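PDB 1R0K: 1-deoxy-D-xylulose 5-phosphate reductoisomerase from Zymomonas mobilis, which catalyses the NADPH-dependent rearrangement and reduction of 1-deoxy-D-xylulose 5-phosphate to 2-C-methyl-D-erythritol 4-phosphate, a step of isoprenoid biosynthesis that requires a divalent metal ion. Local coordinates for residues Ala90-Cys104 with Ala112-Glu126. Residues are numbered along the deposited sequence; the frame is centred on the assembly and turned at random.
Sequences AMMGADWTMAAIIGC and AAIRKGKTVALANKE
N124 reaches across to the chain beyond strand 96-99 and holds two of its carbonyls with one amide nitrogen. Its CB and CG each lie 3.4 Å from I101 O. CG stands anti to the backbone N (chi1 172°), which carries the amide toward the 101-103 loop; there ND2 donates to I101 O at 2.6 Å and to G103 O at 3.0 Å, both acceptors in the amide plane. OD1 is hydrogen-bonded to S127 OG, and the side chain caps a backbone N at the start of helix 126-129. With an alanine here, the I101 and G103 carbonyls would probably lose their shared donor and S127 its OD1 partner. Next to it, E126 lays its carboxylate against G103, with a weak bond from G103 N to OE1. Strands 96-99 and 119-122 are parallel neighbours joined through helix 107-115, a beta-alpha-beta crossover of the Rossmann-type NADPH domain; N124 and E126, just past the C-terminal end of strand 119-122, are predicted NADPH ligands. The ladder runs from T119 N to D95 O up to A99 N to A121 O (2.8 Å, nearly linear at 171°). It ends in a fork, where A123 N and N124 N approach A99 O from opposite faces of its carbonyl plane. On one face of the sheet the W96 indole meets the second strand obliquely, CD1 3.5 Å from T119 CG2 and CZ2 3.5 Å from A121 CB, while its NE1 bonds to T273 O. On the other, T97 CG2 meets A113 CB of the crossover helix, and water 1 links T97 OG1 to the carbonyls of A94 and T119.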
ATOM      1  N   ALA B  90      -9.525  31.040 -11.066  1.00 14.44           N
ATOM      2  CA  ALA B  90      -9.799  29.608 -11.073  1.00 13.61           C
ATOM      3  C   ALA B  90     -10.412  29.144 -12.389  1.00 13.32           C
ATOM      4  O   ALA B  90     -10.432  27.949 -12.690  1.00 11.52           O
ATOM      5  CB  ALA B  90     -10.731  29.251  -9.910  1.00 12.18           C
ATOM      6  N   MET B  91     -10.911  30.093 -13.171  1.00 15.11           N
ATOM      7  CA  MET B  91     -11.538  29.779 -14.447  1.00 15.76           C
ATOM      8  C   MET B  91     -10.634  30.096 -15.633  1.00 17.24           C
ATOM      9  O   MET B  91     -11.067  30.012 -16.777  1.00 15.94           O
ATOM     10  CB  MET B  91     -12.849  30.562 -14.582  1.00 18.03           C
ATOM     11  CG  MET B  91     -13.916  30.161 -13.577  1.00 17.75           C
ATOM     12  SD  MET B  91     -15.376  31.222 -13.667  1.00 22.61           S
ATOM     13  CE  MET B  91     -16.176  30.576 -15.129  1.00 19.37           C
ATOM     14  N   MET B  92      -9.379  30.452 -15.366  1.00 17.56           N
ATOM     15  CA  MET B  92      -8.459  30.783 -16.447  1.00 17.24           C
ATOM     16  C   MET B  92      -8.059  29.591 -17.320  1.00 18.34           C
ATOM     17  O   MET B  92      -7.410  29.765 -18.350  1.00 20.14           O
ATOM     18  CB  MET B  92      -7.225  31.498 -15.890  1.00 18.76           C
ATOM     19  CG  MET B  92      -7.533  32.910 -15.399  1.00 17.86           C
ATOM     20  SD  MET B  92      -6.087  33.818 -14.832  1.00 18.08           S
ATOM     21  CE  MET B  92      -5.351  34.299 -16.424  1.00 20.11           C
ATOM     22  N   GLY B  93      -8.439  28.383 -16.910  1.00 17.03           N
ATOM     23  CA  GLY B  93      -8.152  27.210 -17.721  1.00 17.41           C
ATOM     24  C   GLY B  93      -6.992  26.281 -17.401  1.00 15.63           C
ATOM     25  O   GLY B  93      -6.665  25.416 -18.216  1.00 15.91           O
ATOM     26  N   ALA B  94      -6.377  26.428 -16.235  1.00 14.08           N
ATOM     27  CA  ALA B  94      -5.255  25.566 -15.867  1.00 13.10           C
ATOM     28  C   ALA B  94      -5.641  24.092 -15.922  1.00 12.90           C
ATOM     29  O   ALA B  94      -6.716  23.710 -15.460  1.00 10.68           O
ATOM     30  CB  ALA B  94      -4.773  25.915 -14.477  1.00 12.97           C
ATOM     31  N   ASP B  95      -4.767  23.260 -16.481  1.00 13.31           N
ATOM     32  CA  ASP B  95      -5.065  21.835 -16.554  1.00 13.44           C
ATOM     33  C   ASP B  95      -4.992  21.240 -15.153  1.00 13.79           C
ATOM     34  O   ASP B  95      -5.686  20.274 -14.840  1.00 11.89           O
ATOM     35  CB  ASP B  95      -4.074  21.110 -17.467  1.00 17.17           C
ATOM     36  CG  ASP B  95      -4.449  19.650 -17.685  1.00 22.29           C
ATOM     37  OD1 ASP B  95      -5.503  19.391 -18.313  1.00 23.34           O
ATOM     38  OD2 ASP B  95      -3.699  18.759 -17.223  1.00 23.63           O
ATOM     39  N   TRP B  96      -4.154  21.829 -14.307  1.00 10.79           N
ATOM     40  CA  TRP B  96      -3.992  21.343 -12.946  1.00 11.51           C
ATOM     41  C   TRP B  96      -4.170  22.509 -11.989  1.00 11.75           C
ATOM     42  O   TRP B  96      -3.489  23.526 -12.108  1.00 10.84           O
ATOM     43  CB  TRP B  96      -2.606  20.737 -12.757  1.00 10.61           C
ATOM     44  CG  TRP B  96      -2.432  20.021 -11.457  1.00 10.51           C
ATOM     45  CD1 TRP B  96      -2.776  18.729 -11.183  1.00 10.38           C
ATOM     46  CD2 TRP B  96      -1.844  20.544 -10.259  1.00  9.87           C
ATOM     47  NE1 TRP B  96      -2.432  18.410  -9.889  1.00  9.31           N
ATOM     48  CE2 TRP B  96      -1.859  19.505  -9.300  1.00 10.29           C
ATOM     49  CE3 TRP B  96      -1.304  21.789  -9.903  1.00 10.61           C
ATOM     50  CZ2 TRP B  96      -1.353  19.673  -8.003  1.00  9.62           C
ATOM     51  CZ3 TRP B  96      -0.801  21.959  -8.613  1.00  9.59           C
ATOM     52  CH2 TRP B  96      -0.829  20.903  -7.679  1.00 11.90           C
ATOM     53  N   THR B  97      -5.086  22.352 -11.039  1.00 10.35           N
ATOM     54  CA  THR B  97      -5.371  23.400 -10.069  1.00 10.86           C
ATOM     55  C   THR B  97      -5.240  22.925  -8.637  1.00 12.62           C
ATOM     56  O   THR B  97      -5.881  21.956  -8.235  1.00 12.59           O
ATOM     57  CB  THR B  97      -6.812  23.947 -10.222  1.00 10.76           C
ATOM     58  OG1 THR B  97      -6.983  24.500 -11.529  1.00 10.37           O
ATOM     59  CG2 THR B  97      -7.093  25.028  -9.169  1.00  9.20           C
ATOM     60  N   MET B  98      -4.406  23.612  -7.866  1.00 11.75           N
ATOM     61  CA  MET B  98      -4.247  23.291  -6.459  1.00 11.97           C
ATOM     62  C   MET B  98      -5.241  24.201  -5.746  1.00 12.80           C
ATOM     63  O   MET B  98      -5.090  25.422  -5.759  1.00 12.76           O
ATOM     64  CB  MET B  98      -2.815  23.591  -5.992  1.00 11.49           C
ATOM     65  CG  MET B  98      -2.635  23.584  -4.476  1.00 11.69           C
ATOM     66  SD  MET B  98      -3.198  22.065  -3.665  1.00 12.04           S
ATOM     67  CE  MET B  98      -1.845  20.990  -4.027  1.00 10.44           C
ATOM     68  N   ALA B  99      -6.273  23.607  -5.155  1.00 13.32           N
ATOM     69  CA  ALA B  99      -7.293  24.369  -4.442  1.00 11.55           C
ATOM     70  C   ALA B  99      -6.897  24.383  -2.978  1.00 14.11           C
ATOM     71  O   ALA B  99      -7.255  23.480  -2.221  1.00 13.16           O
ATOM     72  CB  ALA B  99      -8.645  23.715  -4.611  1.00 12.66           C
ATOM     73  N   ALA B 100      -6.164  25.417  -2.579  1.00 13.28           N
ATOM     74  CA  ALA B 100      -5.688  25.506  -1.211  1.00 13.69           C
ATOM     75  C   ALA B 100      -6.163  26.722  -0.421  1.00 14.36           C
ATOM     76  O   ALA B 100      -5.583  27.053   0.610  1.00 15.82           O
ATOM     77  CB  ALA B 100      -4.168  25.430  -1.199  1.00 12.88           C
ATOM     78  N   ILE B 101      -7.201  27.394  -0.906  1.00 14.50           N
ATOM     79  CA  ILE B 101      -7.756  28.538  -0.188  1.00 16.20           C
ATOM     80  C   ILE B 101      -8.582  27.918   0.940  1.00 17.67           C
ATOM     81  O   ILE B 101      -9.472  27.120   0.675  1.00 18.46           O
ATOM     82  CB  ILE B 101      -8.694  29.373  -1.090  1.00 15.81           C
ATOM     83  CG1 ILE B 101      -7.898  29.971  -2.256  1.00 16.08           C
ATOM     84  CG2 ILE B 101      -9.356  30.486  -0.269  1.00 16.02           C
ATOM     85  CD1 ILE B 101      -8.768  30.609  -3.319  1.00 14.37           C
ATOM     86  N   ILE B 102      -8.297  28.274   2.190  1.00 18.19           N
ATOM     87  CA  ILE B 102      -9.038  27.689   3.309  1.00 19.67           C
ATOM     88  C   ILE B 102     -10.333  28.421   3.655  1.00 18.92           C
ATOM     89  O   ILE B 102     -10.528  29.575   3.273  1.00 18.31           O
ATOM     90  CB  ILE B 102      -8.166  27.624   4.584  1.00 22.18           C
ATOM     91  CG1 ILE B 102      -7.936  29.031   5.142  1.00 22.50           C
ATOM     92  CG2 ILE B 102      -6.824  26.976   4.257  1.00 23.93           C
ATOM     93  CD1 ILE B 102      -7.194  29.049   6.470  1.00 25.46           C
ATOM     94  N   GLY B 103     -11.217  27.726   4.368  1.00 18.83           N
ATOM     95  CA  GLY B 103     -12.479  28.309   4.788  1.00 18.78           C
ATOM     96  C   GLY B 103     -13.549  28.344   3.715  1.00 19.20           C
ATOM     97  O   GLY B 103     -13.318  27.927   2.580  1.00 17.57           O
ATOM     98  N   CYS B 104     -14.730  28.831   4.078  1.00 17.58           N
ATOM     99  CA  CYS B 104     -15.823  28.924   3.129  1.00 18.40           C
ATOM    100  C   CYS B 104     -15.444  29.904   2.033  1.00 16.97           C
ATOM    101  O   CYS B 104     -16.037  29.898   0.961  1.00 17.48           O
ATOM    102  CB  CYS B 104     -17.107  29.391   3.823  1.00 19.98           C
ATOM    103  SG  CYS B 104     -17.892  28.118   4.841  1.00 24.68           S
ATOM    104  N   ALA B 112     -15.645  26.519  -8.998  1.00 11.87           N
ATOM    105  CA  ALA B 112     -15.404  27.024 -10.344  1.00 13.23           C
ATOM    106  C   ALA B 112     -14.347  26.177 -11.053  1.00 13.52           C
ATOM    107  O   ALA B 112     -14.536  25.776 -12.202  1.00 14.23           O
ATOM    108  CB  ALA B 112     -14.959  28.485 -10.293  1.00 13.77           C
ATOM    109  N   ALA B 113     -13.237  25.910 -10.369  1.00 12.32           N
ATOM    110  CA  ALA B 113     -12.162  25.096 -10.933  1.00 12.42           C
ATOM    111  C   ALA B 113     -12.675  23.689 -11.264  1.00 12.45           C
ATOM    112  O   ALA B 113     -12.392  23.143 -12.332  1.00 11.72           O
ATOM    113  CB  ALA B 113     -11.006  25.004  -9.942  1.00 12.56           C
ATOM    114  N   ILE B 114     -13.426  23.099 -10.339  1.00  9.65           N
ATOM    115  CA  ILE B 114     -13.969  21.770 -10.569  1.00  9.98           C
ATOM    116  C   ILE B 114     -14.857  21.749 -11.815  1.00 11.02           C
ATOM    117  O   ILE B 114     -14.777  20.829 -12.623  1.00  9.76           O
ATOM    118  CB  ILE B 114     -14.783  21.285  -9.352  1.00 10.70           C
ATOM    119  CG1 ILE B 114     -13.828  20.934  -8.209  1.00  9.75           C
ATOM    120  CG2 ILE B 114     -15.636  20.083  -9.736  1.00 12.59           C
ATOM    121  CD1 ILE B 114     -14.519  20.554  -6.919  1.00 10.61           C
ATOM    122  N   ARG B 115     -15.685  22.778 -11.976  1.00 11.58           N
ATOM    123  CA  ARG B 115     -16.584  22.860 -13.123  1.00 12.82           C
ATOM    124  C   ARG B 115     -15.870  22.947 -14.474  1.00 14.69           C
ATOM    125  O   ARG B 115     -16.469  22.652 -15.511  1.00 13.57           O
ATOM    126  CB  ARG B 115     -17.553  24.033 -12.942  1.00 14.41           C
ATOM    127  CG  ARG B 115     -18.675  23.731 -11.944  1.00 15.00           C
ATOM    128  CD  ARG B 115     -19.526  24.950 -11.634  1.00 20.04           C
ATOM    129  NE  ARG B 115     -20.750  24.585 -10.924  1.00 22.12           N
ATOM    130  CZ  ARG B 115     -21.595  25.459 -10.383  1.00 25.38           C
ATOM    131  NH1 ARG B 115     -21.355  26.762 -10.464  1.00 23.46           N
ATOM    132  NH2 ARG B 115     -22.688  25.031  -9.762  1.00 27.22           N
ATOM    133  N   LYS B 116     -14.594  23.332 -14.465  1.00 15.49           N
ATOM    134  CA  LYS B 116     -13.823  23.420 -15.706  1.00 15.04           C
ATOM    135  C   LYS B 116     -13.481  22.027 -16.204  1.00 14.60           C
ATOM    136  O   LYS B 116     -12.965  21.857 -17.307  1.00 15.54           O
ATOM    137  CB  LYS B 116     -12.542  24.231 -15.503  1.00 14.83           C
ATOM    138  CG  LYS B 116     -12.774  25.722 -15.430  1.00 15.99           C
ATOM    139  CD  LYS B 116     -13.392  26.229 -16.717  1.00 19.23           C
ATOM    140  CE  LYS B 116     -13.789  27.683 -16.601  1.00 21.71           C
ATOM    141  NZ  LYS B 116     -14.397  28.182 -17.863  1.00 24.07           N
ATOM    142  N   GLY B 117     -13.750  21.033 -15.366  1.00 13.19           N
ATOM    143  CA  GLY B 117     -13.523  19.651 -15.749  1.00 13.47           C
ATOM    144  C   GLY B 117     -12.127  19.090 -15.923  1.00 13.17           C
ATOM    145  O   GLY B 117     -11.988  17.977 -16.422  1.00 12.79           O
ATOM    146  N   LYS B 118     -11.092  19.821 -15.525  1.00 12.50           N
ATOM    147  CA  LYS B 118      -9.739  19.294 -15.668  1.00 13.05           C
ATOM    148  C   LYS B 118      -9.304  18.597 -14.385  1.00 13.24           C
ATOM    149  O   LYS B 118     -10.066  17.810 -13.818  1.00 14.75           O
ATOM    150  CB  LYS B 118      -8.765  20.415 -16.044  1.00 14.31           C
ATOM    151  CG  LYS B 118      -9.144  21.128 -17.331  1.00 16.42           C
ATOM    152  CD  LYS B 118      -9.391  20.123 -18.440  1.00 20.74           C
ATOM    153  CE  LYS B 118     -10.017  20.781 -19.657  1.00 24.91           C
ATOM    154  NZ  LYS B 118     -10.294  19.777 -20.727  1.00 27.99           N
ATOM    155  N   THR B 119      -8.088  18.871 -13.922  1.00 11.42           N
ATOM    156  CA  THR B 119      -7.606  18.233 -12.700  1.00 11.03           C
ATOM    157  C   THR B 119      -7.552  19.215 -11.539  1.00 11.38           C
ATOM    158  O   THR B 119      -7.017  20.319 -11.660  1.00 12.20           O
ATOM    159  CB  THR B 119      -6.208  17.598 -12.907  1.00 11.32           C
ATOM    160  OG1 THR B 119      -6.281  16.633 -13.962  1.00 10.72           O
ATOM    161  CG2 THR B 119      -5.739  16.887 -11.640  1.00  8.92           C
ATOM    162  N   VAL B 120      -8.128  18.806 -10.414  1.00 10.73           N
ATOM    163  CA  VAL B 120      -8.150  19.637  -9.221  1.00  9.67           C
ATOM    164  C   VAL B 120      -7.584  18.887  -8.025  1.00 10.22           C
ATOM    165  O   VAL B 120      -8.118  17.851  -7.622  1.00 11.79           O
ATOM    166  CB  VAL B 120      -9.586  20.082  -8.871  1.00  9.87           C
ATOM    167  CG1 VAL B 120      -9.577  20.979  -7.638  1.00  8.66           C
ATOM    168  CG2 VAL B 120     -10.210  20.809 -10.058  1.00 10.30           C
ATOM    169  N   ALA B 121      -6.484  19.395  -7.481  1.00  9.45           N
ATOM    170  CA  ALA B 121      -5.877  18.798  -6.290  1.00 10.50           C
ATOM    171  C   ALA B 121      -6.584  19.552  -5.163  1.00 12.19           C
ATOM    172  O   ALA B 121      -6.416  20.765  -5.012  1.00 13.33           O
ATOM    173  CB  ALA B 121      -4.356  19.062  -6.268  1.00  9.21           C
ATOM    174  N   LEU B 122      -7.387  18.835  -4.383  1.00 14.02           N
ATOM    175  CA  LEU B 122      -8.179  19.454  -3.324  1.00 12.94           C
ATOM    176  C   LEU B 122      -7.602  19.434  -1.917  1.00 13.59           C
ATOM    177  O   LEU B 122      -7.395  18.374  -1.333  1.00 12.10           O
ATOM    178  CB  LEU B 122      -9.573  18.819  -3.296  1.00 14.16           C
ATOM    179  CG  LEU B 122     -10.566  19.344  -2.248  1.00 16.58           C
ATOM    180  CD1 LEU B 122     -10.807  20.829  -2.464  1.00 16.69           C
ATOM    181  CD2 LEU B 122     -11.880  18.574  -2.353  1.00 16.80           C
ATOM    182  N   ALA B 123      -7.363  20.630  -1.382  1.00 14.90           N
ATOM    183  CA  ALA B 123      -6.836  20.798  -0.035  1.00 15.92           C
ATOM    184  C   ALA B 123      -7.900  21.467   0.849  1.00 16.96           C
ATOM    185  O   ALA B 123      -7.992  21.182   2.043  1.00 20.32           O
ATOM    186  CB  ALA B 123      -5.568  21.644  -0.073  1.00 14.60           C
ATOM    187  N   ASN B 124      -8.698  22.353   0.259  1.00 18.34           N
ATOM    188  CA  ASN B 124      -9.766  23.044   0.991  1.00 18.26           C
ATOM    189  C   ASN B 124     -10.706  22.013   1.619  1.00 19.23           C
ATOM    190  O   ASN B 124     -11.258  21.163   0.923  1.00 18.36           O
ATOM    191  CB  ASN B 124     -10.549  23.961   0.040  1.00 17.62           C
ATOM    192  CG  ASN B 124     -11.788  24.568   0.693  1.00 18.97           C
ATOM    193  OD1 ASN B 124     -12.865  23.968   0.691  1.00 17.82           O
ATOM    194  ND2 ASN B 124     -11.633  25.758   1.264  1.00 17.82           N
ATOM    195  N   LYS B 125     -10.895  22.100   2.933  1.00 19.56           N
ATOM    196  CA  LYS B 125     -11.740  21.148   3.655  1.00 19.23           C
ATOM    197  C   LYS B 125     -13.248  21.412   3.607  1.00 19.82           C
ATOM    198  O   LYS B 125     -14.043  20.472   3.575  1.00 18.03           O
ATOM    199  CB  LYS B 125     -11.288  21.067   5.115  1.00 21.42           C
ATOM    200  CG  LYS B 125      -9.839  20.633   5.288  1.00 22.16           C
ATOM    201  CD  LYS B 125      -9.430  20.654   6.756  1.00 25.42           C
ATOM    202  CE  LYS B 125      -8.008  20.155   6.946  1.00 26.77           C
ATOM    203  NZ  LYS B 125      -7.018  21.057   6.301  1.00 28.84           N
ATOM    204  N   GLU B 126     -13.647  22.680   3.615  1.00 17.59           N
ATOM    205  CA  GLU B 126     -15.069  23.013   3.583  1.00 18.86           C
ATOM    206  C   GLU B 126     -15.755  22.434   2.348  1.00 17.61           C
ATOM    207  O   GLU B 126     -16.938  22.082   2.387  1.00 17.25           O
ATOM    208  CB  GLU B 126     -15.271  24.532   3.609  1.00 18.62           C
ATOM    209  CG  GLU B 126     -15.002  25.208   4.954  1.00 20.82           C
ATOM    210  CD  GLU B 126     -13.539  25.178   5.359  1.00 22.60           C
ATOM    211  OE1 GLU B 126     -12.667  25.066   4.468  1.00 19.01           O
ATOM    212  OE2 GLU B 126     -13.261  25.290   6.574  1.00 22.00           O
TER
HETATM  213  O   HOH W   1      -7.625  22.451 -13.289  1.00 13.47           O
HETATM  214  O   HOH W   2      -6.311  17.553 -16.283  1.00 26.14           O
HETATM  215  O   HOH W   3     -10.760  26.086   7.064  1.00 30.68           O